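DNA alpha-glucosyltransferase (Enterobacteria phage T4, PDB 1XV5) is a bacteriophage glycosyltransferase of the GT-B fold, with two Rossmann-like domains, and carries uridine-5'-diphosphate. Local coordinates at residues A[64-67]-A[68-72]; A[87-90]-A[91-95]; A[358-361]-A[362-366]. All coordinates share one frame; numbering follows the deposited sequence.

Interaction 1: residues A[64-67]-A[68-72]; sequences KEYD and KALKL
Lys68 lies beside Glu65, and the two side chains run the same way. The Lys68 methylene CD passes Glu65 OE2 at 3.7 Å. Its ammonium does not close on the acid: Lys68 NZ and Glu65 OE2 are 5.7 Å apart. The carboxylate is held elsewhere, since Glu65 OE2 takes a hydrogen bond from the backbone N of Ile61. Glu65 CG is anti to its own carbonyl carbon (chi1 -73°) and the chain is extended beyond it, which brings the acid alongside the lysine methylenes. The opposite charges may still attract weakly.

Ala69 comes next. Its N gives a nearly straight hydrogen bond to Glu65 O at 2.9 Å, and this closes the first turn of the helix. The methyl group is buried against Val60 of strand 58-60 and Leu100 of helix 91-103.

Leu70 repeats the backbone pattern, with its N bonded to Tyr66 O at 2.8 Å. Its side chain lies along that of Tyr66. Leu70 CB sits over one face of the phenol ring, offset toward the rim. Farther out, Leu70 CD2 meets Tyr66 CE1 at 3.9 Å and Tyr66 OH at 3.7 Å. CG is anti to the backbone N in both Tyr66 (chi1 172°) and Leu70 (chi1 -178°), which lays the two chains side by side along the helix. The ring also makes a cation-pi contact with Lys99.

Lys71 N bonds to Asp67 O at 3.1 Å and adds the third bond of the series.

The arrangement is the N-terminal turn of an alpha helix, with Glu65 at the N-cap, an i to i+3 contact (Glu65 with Lys68) and an i to i+4 contact (Tyr66 with Leu70). The helix flanks the parallel sheet of a Rossmann-like domain.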
loop_
_atom_site.group_PDB
_atom_site.type_symbol
_atom_site.label_atom_id
_atom_site.label_comp_id
_atom_site.label_asym_id
_atom_site.label_seq_id
_atom_site.Cartn_x
_atom_site.Cartn_y
_atom_site.Cartn_z
ATOM N N LYS A 64 -24.003 -16.258 -1.495
ATOM C CA LYS A 64 -24.976 -17.006 -0.704
ATOM C C LYS A 64 -25.577 -16.274 0.490
ATOM O O LYS A 64 -26.497 -16.782 1.133
ATOM C CB LYS A 64 -24.338 -18.307 -0.222
ATOM C CG LYS A 64 -23.722 -19.128 -1.340
ATOM C CD LYS A 64 -23.096 -20.397 -0.807
ATOM C CE LYS A 64 -22.511 -21.240 -1.926
ATOM N NZ LYS A 64 -21.933 -22.510 -1.409
ATOM N N GLU A 65 -25.065 -15.086 0.790
ATOM C CA GLU A 65 -25.571 -14.318 1.920
ATOM C C GLU A 65 -25.945 -12.896 1.523
ATOM O O GLU A 65 -25.604 -11.939 2.217
ATOM C CB GLU A 65 -24.528 -14.293 3.040
ATOM C CG GLU A 65 -24.383 -15.618 3.773
ATOM C CD GLU A 65 -23.218 -15.631 4.748
ATOM O OE1 GLU A 65 -23.211 -16.492 5.655
ATOM O OE2 GLU A 65 -22.304 -14.792 4.605
ATOM N N TYR A 66 -26.656 -12.764 0.408
ATOM C CA TYR A 66 -27.068 -11.453 -0.075
ATOM C C TYR A 66 -27.819 -10.646 0.979
ATOM O O TYR A 66 -27.537 -9.463 1.183
ATOM C CB TYR A 66 -27.938 -11.593 -1.329
ATOM C CG TYR A 66 -28.552 -10.283 -1.768
ATOM C CD1 TYR A 66 -29.838 -9.920 -1.360
ATOM C CD2 TYR A 66 -27.825 -9.374 -2.536
ATOM C CE1 TYR A 66 -30.379 -8.683 -1.704
ATOM C CE2 TYR A 66 -28.355 -8.136 -2.882
ATOM C CZ TYR A 66 -29.632 -7.796 -2.462
ATOM O OH TYR A 66 -30.153 -6.571 -2.801
ATOM N N ASP A 67 -28.779 -11.282 1.641
ATOM C CA ASP A 67 -29.565 -10.610 2.668
ATOM C C ASP A 67 -28.672 -10.033 3.757
ATOM O O ASP A 67 -28.834 -8.882 4.163
ATOM C CB ASP A 67 -30.569 -11.588 3.282
ATOM C CG ASP A 67 -31.718 -11.904 2.346
ATOM O OD1 ASP A 67 -31.462 -12.207 1.163
ATOM O OD2 ASP A 67 -32.881 -11.855 2.797
ATOM N N LYS A 68 -27.732 -10.842 4.229
ATOM C CA LYS A 68 -26.810 -10.410 5.268
ATOM C C LYS A 68 -26.007 -9.213 4.764
ATOM O O LYS A 68 -25.885 -8.198 5.452
ATOM C CB LYS A 68 -25.869 -11.562 5.638
ATOM C CG LYS A 68 -24.816 -11.217 6.680
ATOM C CD LYS A 68 -23.911 -12.412 6.958
ATOM C CE LYS A 68 -22.754 -12.041 7.873
ATOM N NZ LYS A 68 -23.218 -11.513 9.185
ATOM N N ALA A 69 -25.474 -9.334 3.551
ATOM C CA ALA A 69 -24.676 -8.272 2.948
ATOM C C ALA A 69 -25.459 -6.969 2.811
ATOM O O ALA A 69 -24.959 -5.897 3.156
ATOM C CB ALA A 69 -24.165 -8.718 1.586
ATOM N N LEU A 70 -26.688 -7.062 2.314
ATOM C CA LEU A 70 -27.522 -5.879 2.130
ATOM C C LEU A 70 -27.805 -5.156 3.442
ATOM O O LEU A 70 -27.701 -3.932 3.517
ATOM C CB LEU A 70 -28.846 -6.262 1.468
ATOM C CG LEU A 70 -29.801 -5.100 1.179
ATOM C CD1 LEU A 70 -29.160 -4.151 0.177
ATOM C CD2 LEU A 70 -31.117 -5.637 0.636
ATOM N N LYS A 71 -28.167 -5.912 4.473
ATOM C CA LYS A 71 -28.460 -5.320 5.770
ATOM C C LYS A 71 -27.242 -4.569 6.304
ATOM O O LYS A 71 -27.369 -3.493 6.886
ATOM C CB LYS A 71 -28.875 -6.402 6.769
ATOM C CG LYS A 71 -29.227 -5.857 8.146
ATOM C CD LYS A 71 -29.572 -6.972 9.120
ATOM C CE LYS A 71 -29.873 -6.407 10.500
ATOM N NZ LYS A 71 -28.732 -5.593 11.019
ATOM N N LEU A 72 -26.062 -5.142 6.093
ATOM C CA LEU A 72 -24.822 -4.528 6.554
ATOM C C LEU A 72 -24.527 -3.198 5.865
ATOM O O LEU A 72 -24.281 -2.193 6.530
ATOM C CB LEU A 72 -23.646 -5.487 6.336
ATOM C CG LEU A 72 -23.556 -6.694 7.273
ATOM C CD1 LEU A 72 -22.495 -7.664 6.775
ATOM C CD2 LEU A 72 -23.231 -6.220 8.679
#

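Interaction 2: residues A[87-90]-A[91-95]; sequences TSVQ and EATIN
The backbone turns from an extended conformation at Val89 and Gln90 into the helix that starts at Glu91, and Gln90 O faces the first turn. It receives two weak hydrogen bonds: Thr93 N at 2.9 Å with a bent angle of 128°, and Ile94 N at 3.5 Å but straighter.

Val89 and Thr93 carry the side-chain contact and cross at about a right angle. The Thr93 methyl CG2 points at the branch carbon of valine, 3.6 Å from Val89 CB. It also touches both valine methyls, with Val89 CG2 at 3.8 Å. Thr93 CG2 is anti to the backbone N, while OG1 is anti to the carbonyl carbon (chi1 -65°). The methyl therefore faces the valine and the hydroxyl takes the polar contacts. Val89 CG2 reaches on to Ile94 CB at 4.2 Å. Leu126 packs against both Val89 and Ile94, and Ala63 touches Thr93.

A water molecule joins the two segments on the polar side. It accepts from Gln90 N at 2.7 Å and donates to Thr93 OG1, also at 2.7 Å. Thr93 OG1 is hydrogen-bonded to Asp42 OD1 as well, so this buried residue has its hydroxyl satisfied twice. The water gives the N-H of Gln90 a partner at the point where the chain enters the helix.

This is a helix N terminus with Gln90 at the N-cap. Val89 (N') and Ile94 (N4) are placed as in a hydrophobic staple, though they only graze; Thr93 (N3) makes the closer contact. It lies where a loop following strand 78-83 leads into helix 91-103, a beta-to-alpha connection of the Rossmann-like fold.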
loop_
_atom_site.group_PDB
_atom_site.type_symbol
_atom_site.label_atom_id
_atom_site.label_comp_id
_atom_site.label_asym_id
_atom_site.label_seq_id
_atom_site.Cartn_x
_atom_site.Cartn_y
_atom_site.Cartn_z
ATOM N N THR A 87 -12.247 -10.918 -11.292
ATOM C CA THR A 87 -12.757 -11.574 -12.492
ATOM C C THR A 87 -12.905 -13.092 -12.377
ATOM O O THR A 87 -13.473 -13.725 -13.266
ATOM C CB THR A 87 -11.859 -11.273 -13.708
ATOM O OG1 THR A 87 -10.509 -11.637 -13.405
ATOM C CG2 THR A 87 -11.917 -9.796 -14.065
ATOM N N SER A 88 -12.414 -13.672 -11.287
ATOM C CA SER A 88 -12.489 -15.122 -11.112
ATOM C C SER A 88 -13.653 -15.628 -10.259
ATOM O O SER A 88 -13.796 -16.835 -10.059
ATOM C CB SER A 88 -11.175 -15.640 -10.521
ATOM O OG SER A 88 -10.927 -15.068 -9.249
ATOM N N VAL A 89 -14.484 -14.724 -9.756
ATOM C CA VAL A 89 -15.610 -15.139 -8.925
ATOM C C VAL A 89 -16.738 -15.744 -9.757
ATOM O O VAL A 89 -16.856 -15.474 -10.950
ATOM C CB VAL A 89 -16.184 -13.955 -8.121
ATOM C CG1 VAL A 89 -15.097 -13.343 -7.251
ATOM C CG2 VAL A 89 -16.768 -12.919 -9.067
ATOM N N GLN A 90 -17.562 -16.568 -9.118
ATOM C CA GLN A 90 -18.686 -17.192 -9.805
ATOM C C GLN A 90 -19.771 -16.149 -10.040
ATOM O O GLN A 90 -19.848 -15.149 -9.327
ATOM C CB GLN A 90 -19.252 -18.349 -8.976
ATOM C CG GLN A 90 -18.316 -19.539 -8.835
ATOM C CD GLN A 90 -18.986 -20.729 -8.168
ATOM O OE1 GLN A 90 -19.984 -21.254 -8.667
ATOM N NE2 GLN A 90 -18.440 -21.161 -7.036
ATOM N N GLU A 91 -20.612 -16.394 -11.040
ATOM C CA GLU A 91 -21.690 -15.477 -11.391
ATOM C C GLU A 91 -22.511 -14.962 -10.214
ATOM O O GLU A 91 -22.817 -13.772 -10.141
ATOM C CB GLU A 91 -22.626 -16.135 -12.410
ATOM C CG GLU A 91 -21.996 -16.331 -13.778
ATOM C CD GLU A 91 -21.528 -15.021 -14.389
ATOM O OE1 GLU A 91 -22.372 -14.118 -14.581
ATOM O OE2 GLU A 91 -20.317 -14.894 -14.674
ATOM N N ALA A 92 -22.871 -15.852 -9.296
ATOM C CA ALA A 92 -23.669 -15.464 -8.139
ATOM C C ALA A 92 -22.995 -14.352 -7.337
ATOM O O ALA A 92 -23.656 -13.439 -6.842
ATOM C CB ALA A 92 -23.918 -16.673 -7.248
ATOM N N THR A 93 -21.677 -14.433 -7.213
ATOM C CA THR A 93 -20.927 -13.435 -6.464
ATOM C C THR A 93 -21.052 -12.044 -7.076
ATOM O O THR A 93 -21.458 -11.098 -6.403
ATOM C CB THR A 93 -19.440 -13.819 -6.384
ATOM O OG1 THR A 93 -19.304 -15.023 -5.621
ATOM C CG2 THR A 93 -18.630 -12.704 -5.724
ATOM N N ILE A 94 -20.708 -11.925 -8.354
ATOM C CA ILE A 94 -20.778 -10.641 -9.041
ATOM C C ILE A 94 -22.218 -10.168 -9.240
ATOM O O ILE A 94 -22.504 -8.976 -9.141
ATOM C CB ILE A 94 -20.059 -10.706 -10.409
ATOM C CG1 ILE A 94 -20.155 -9.352 -11.117
ATOM C CG2 ILE A 94 -20.662 -11.807 -11.267
ATOM C CD1 ILE A 94 -19.544 -8.202 -10.333
ATOM N N ASN A 95 -23.125 -11.099 -9.518
ATOM C CA ASN A 95 -24.526 -10.740 -9.710
ATOM C C ASN A 95 -25.107 -10.147 -8.429
ATOM O O ASN A 95 -25.786 -9.118 -8.461
ATOM C CB ASN A 95 -25.336 -11.969 -10.133
ATOM C CG ASN A 95 -25.003 -12.433 -11.540
ATOM O OD1 ASN A 95 -25.428 -13.507 -11.971
ATOM N ND2 ASN A 95 -24.247 -11.619 -12.271
HETATM O O HOH W 1 -17.299 -16.681 -6.399
#

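Interaction 3: residues A[358-361]-A[362-366]; sequences FERI and KELSS
The last turns of the amphipathic helix 354-365 hold this contact, with polar pairs on one side and apolar residues on the other. Lys362 crosses Phe358 at about a right angle. Its CG lies over one ring face in a CH-pi contact, 3.8 Å from the centroid. Lys362 CD is closer to the rim, 3.4 Å from Phe358 CE2. A bend at chi3 (-65°) then turns the ammonium to Glu359, where Lys362 NZ forms a salt bridge with OE1 at 3.2 Å.

Arg360 and Glu363 make a second salt bridge. The modelled 2.5 Å between Arg360 NH1 and Glu363 OE1 is shorter than usual, so the exact length is doubtful. The oxygen lies in the guanidinium plane, but the nitrogen stands well above the carboxylate plane, the two planes being 77° apart. Leu364 CD1 sits over one guanidinium face, toward its rim, 3.5 Å from Arg360 NE. Arg360 NH2 also forms a long, weak ion pair with Glu374 of helix 368-386.

At the C-terminal turn Ile361 O accepts two hydrogen bonds. Ser365 N comes at 2.9 Å and Ser365 OG at 2.7 Å, from opposite faces of the carbonyl plane.

Phe358 packs on Phe218, Phe222 and Leu223 of helix 212-223. Ile361, Leu364 and Ser365 meet Phe290 of strand 288-293, Ile361 also touches Ile347 of strand 347-349, and Glu363 reaches Leu370 of helix 368-386.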
loop_
_atom_site.group_PDB
_atom_site.type_symbol
_atom_site.label_atom_id
_atom_site.label_comp_id
_atom_site.label_asym_id
_atom_site.label_seq_id
_atom_site.Cartn_x
_atom_site.Cartn_y
_atom_site.Cartn_z
ATOM N N PHE A 358 25.558 3.591 -1.719
ATOM C CA PHE A 358 26.183 2.773 -0.690
ATOM C C PHE A 358 27.127 3.592 0.189
ATOM O O PHE A 358 27.280 3.306 1.372
ATOM C CB PHE A 358 26.935 1.598 -1.313
ATOM C CG PHE A 358 27.480 0.640 -0.298
ATOM C CD1 PHE A 358 26.647 0.109 0.685
ATOM C CD2 PHE A 358 28.826 0.282 -0.307
ATOM C CE1 PHE A 358 27.143 -0.763 1.645
ATOM C CE2 PHE A 358 29.335 -0.591 0.649
ATOM C CZ PHE A 358 28.492 -1.114 1.628
ATOM N N GLU A 359 27.752 4.615 -0.386
ATOM C CA GLU A 359 28.658 5.456 0.391
ATOM C C GLU A 359 27.897 6.159 1.509
ATOM O O GLU A 359 28.402 6.301 2.621
ATOM C CB GLU A 359 29.345 6.481 -0.513
ATOM C CG GLU A 359 30.361 5.854 -1.459
ATOM C CD GLU A 359 31.503 5.173 -0.718
ATOM O OE1 GLU A 359 32.217 4.356 -1.335
ATOM O OE2 GLU A 359 31.693 5.461 0.484
ATOM N N ARG A 360 26.673 6.583 1.217
ATOM C CA ARG A 360 25.856 7.260 2.216
ATOM C C ARG A 360 25.461 6.254 3.299
ATOM O O ARG A 360 25.449 6.574 4.487
ATOM C CB ARG A 360 24.613 7.863 1.554
ATOM C CG ARG A 360 23.700 8.651 2.498
ATOM C CD ARG A 360 24.439 9.768 3.239
ATOM N NE ARG A 360 23.505 10.645 3.943
ATOM C CZ ARG A 360 23.859 11.600 4.798
ATOM N NH1 ARG A 360 25.140 11.816 5.072
ATOM N NH2 ARG A 360 22.928 12.346 5.379
ATOM N N ILE A 361 25.149 5.033 2.879
ATOM C CA ILE A 361 24.777 3.978 3.811
ATOM C C ILE A 361 25.944 3.691 4.756
ATOM O O ILE A 361 25.758 3.541 5.963
ATOM C CB ILE A 361 24.387 2.692 3.047
ATOM C CG1 ILE A 361 23.054 2.916 2.329
ATOM C CG2 ILE A 361 24.306 1.508 4.003
ATOM C CD1 ILE A 361 22.633 1.764 1.420
ATOM N N LYS A 362 27.152 3.617 4.210
ATOM C CA LYS A 362 28.315 3.363 5.044
ATOM C C LYS A 362 28.542 4.521 6.013
ATOM O O LYS A 362 28.979 4.317 7.146
ATOM C CB LYS A 362 29.557 3.143 4.176
ATOM C CG LYS A 362 29.538 1.827 3.405
ATOM C CD LYS A 362 30.882 1.530 2.746
ATOM C CE LYS A 362 31.225 2.547 1.671
ATOM N NZ LYS A 362 32.582 2.294 1.108
ATOM N N GLU A 363 28.239 5.737 5.567
ATOM C CA GLU A 363 28.410 6.908 6.415
ATOM C C GLU A 363 27.490 6.836 7.635
ATOM O O GLU A 363 27.931 7.029 8.766
ATOM C CB GLU A 363 28.133 8.184 5.613
ATOM C CG GLU A 363 28.113 9.457 6.444
ATOM C CD GLU A 363 28.049 10.707 5.590
ATOM O OE1 GLU A 363 27.350 10.684 4.553
ATOM O OE2 GLU A 363 28.690 11.717 5.962
ATOM N N LEU A 364 26.211 6.544 7.416
ATOM C CA LEU A 364 25.285 6.455 8.539
ATOM C C LEU A 364 25.588 5.245 9.419
ATOM O O LEU A 364 25.399 5.290 10.631
ATOM C CB LEU A 364 23.830 6.391 8.044
ATOM C CG LEU A 364 23.156 7.735 7.744
ATOM C CD1 LEU A 364 23.889 8.451 6.626
ATOM C CD2 LEU A 364 21.697 7.505 7.363
ATOM N N SER A 365 26.069 4.171 8.804
ATOM C CA SER A 365 26.392 2.949 9.533
ATOM C C SER A 365 27.520 3.144 10.538
ATOM O O SER A 365 27.571 2.466 11.565
ATOM C CB SER A 365 26.804 1.838 8.560
ATOM O OG SER A 365 25.740 1.460 7.702
ATOM N N SER A 366 28.417 4.076 10.244
ATOM C CA SER A 366 29.575 4.314 11.100
ATOM C C SER A 366 29.423 5.386 12.171
ATOM O O SER A 366 30.332 5.589 12.976
ATOM C CB SER A 366 30.780 4.663 10.227
ATOM O OG SER A 366 30.569 5.904 9.573
#

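Overall arrangement
From the N terminus the three contacts follow in series; none nests in or crosses another. Each is local and closes one or more turns at a helix end. Interaction 1 starts helix 66-73, beside the edge strand 58-60 of the first parallel sheet. Strand 78-83 then leads to interaction 2, which starts helix 91-103. That helix packs against helix 66-73, and the centres of interactions 1 and 2 are about 15 Å apart. Interaction 3 is far along the chain, at the end of helix 354-365 beside the second parallel sheet. Its centre is about 56 Å from that of interaction 1 and about 52 Å from that of interaction 2, on the opposite side of the chain's centre.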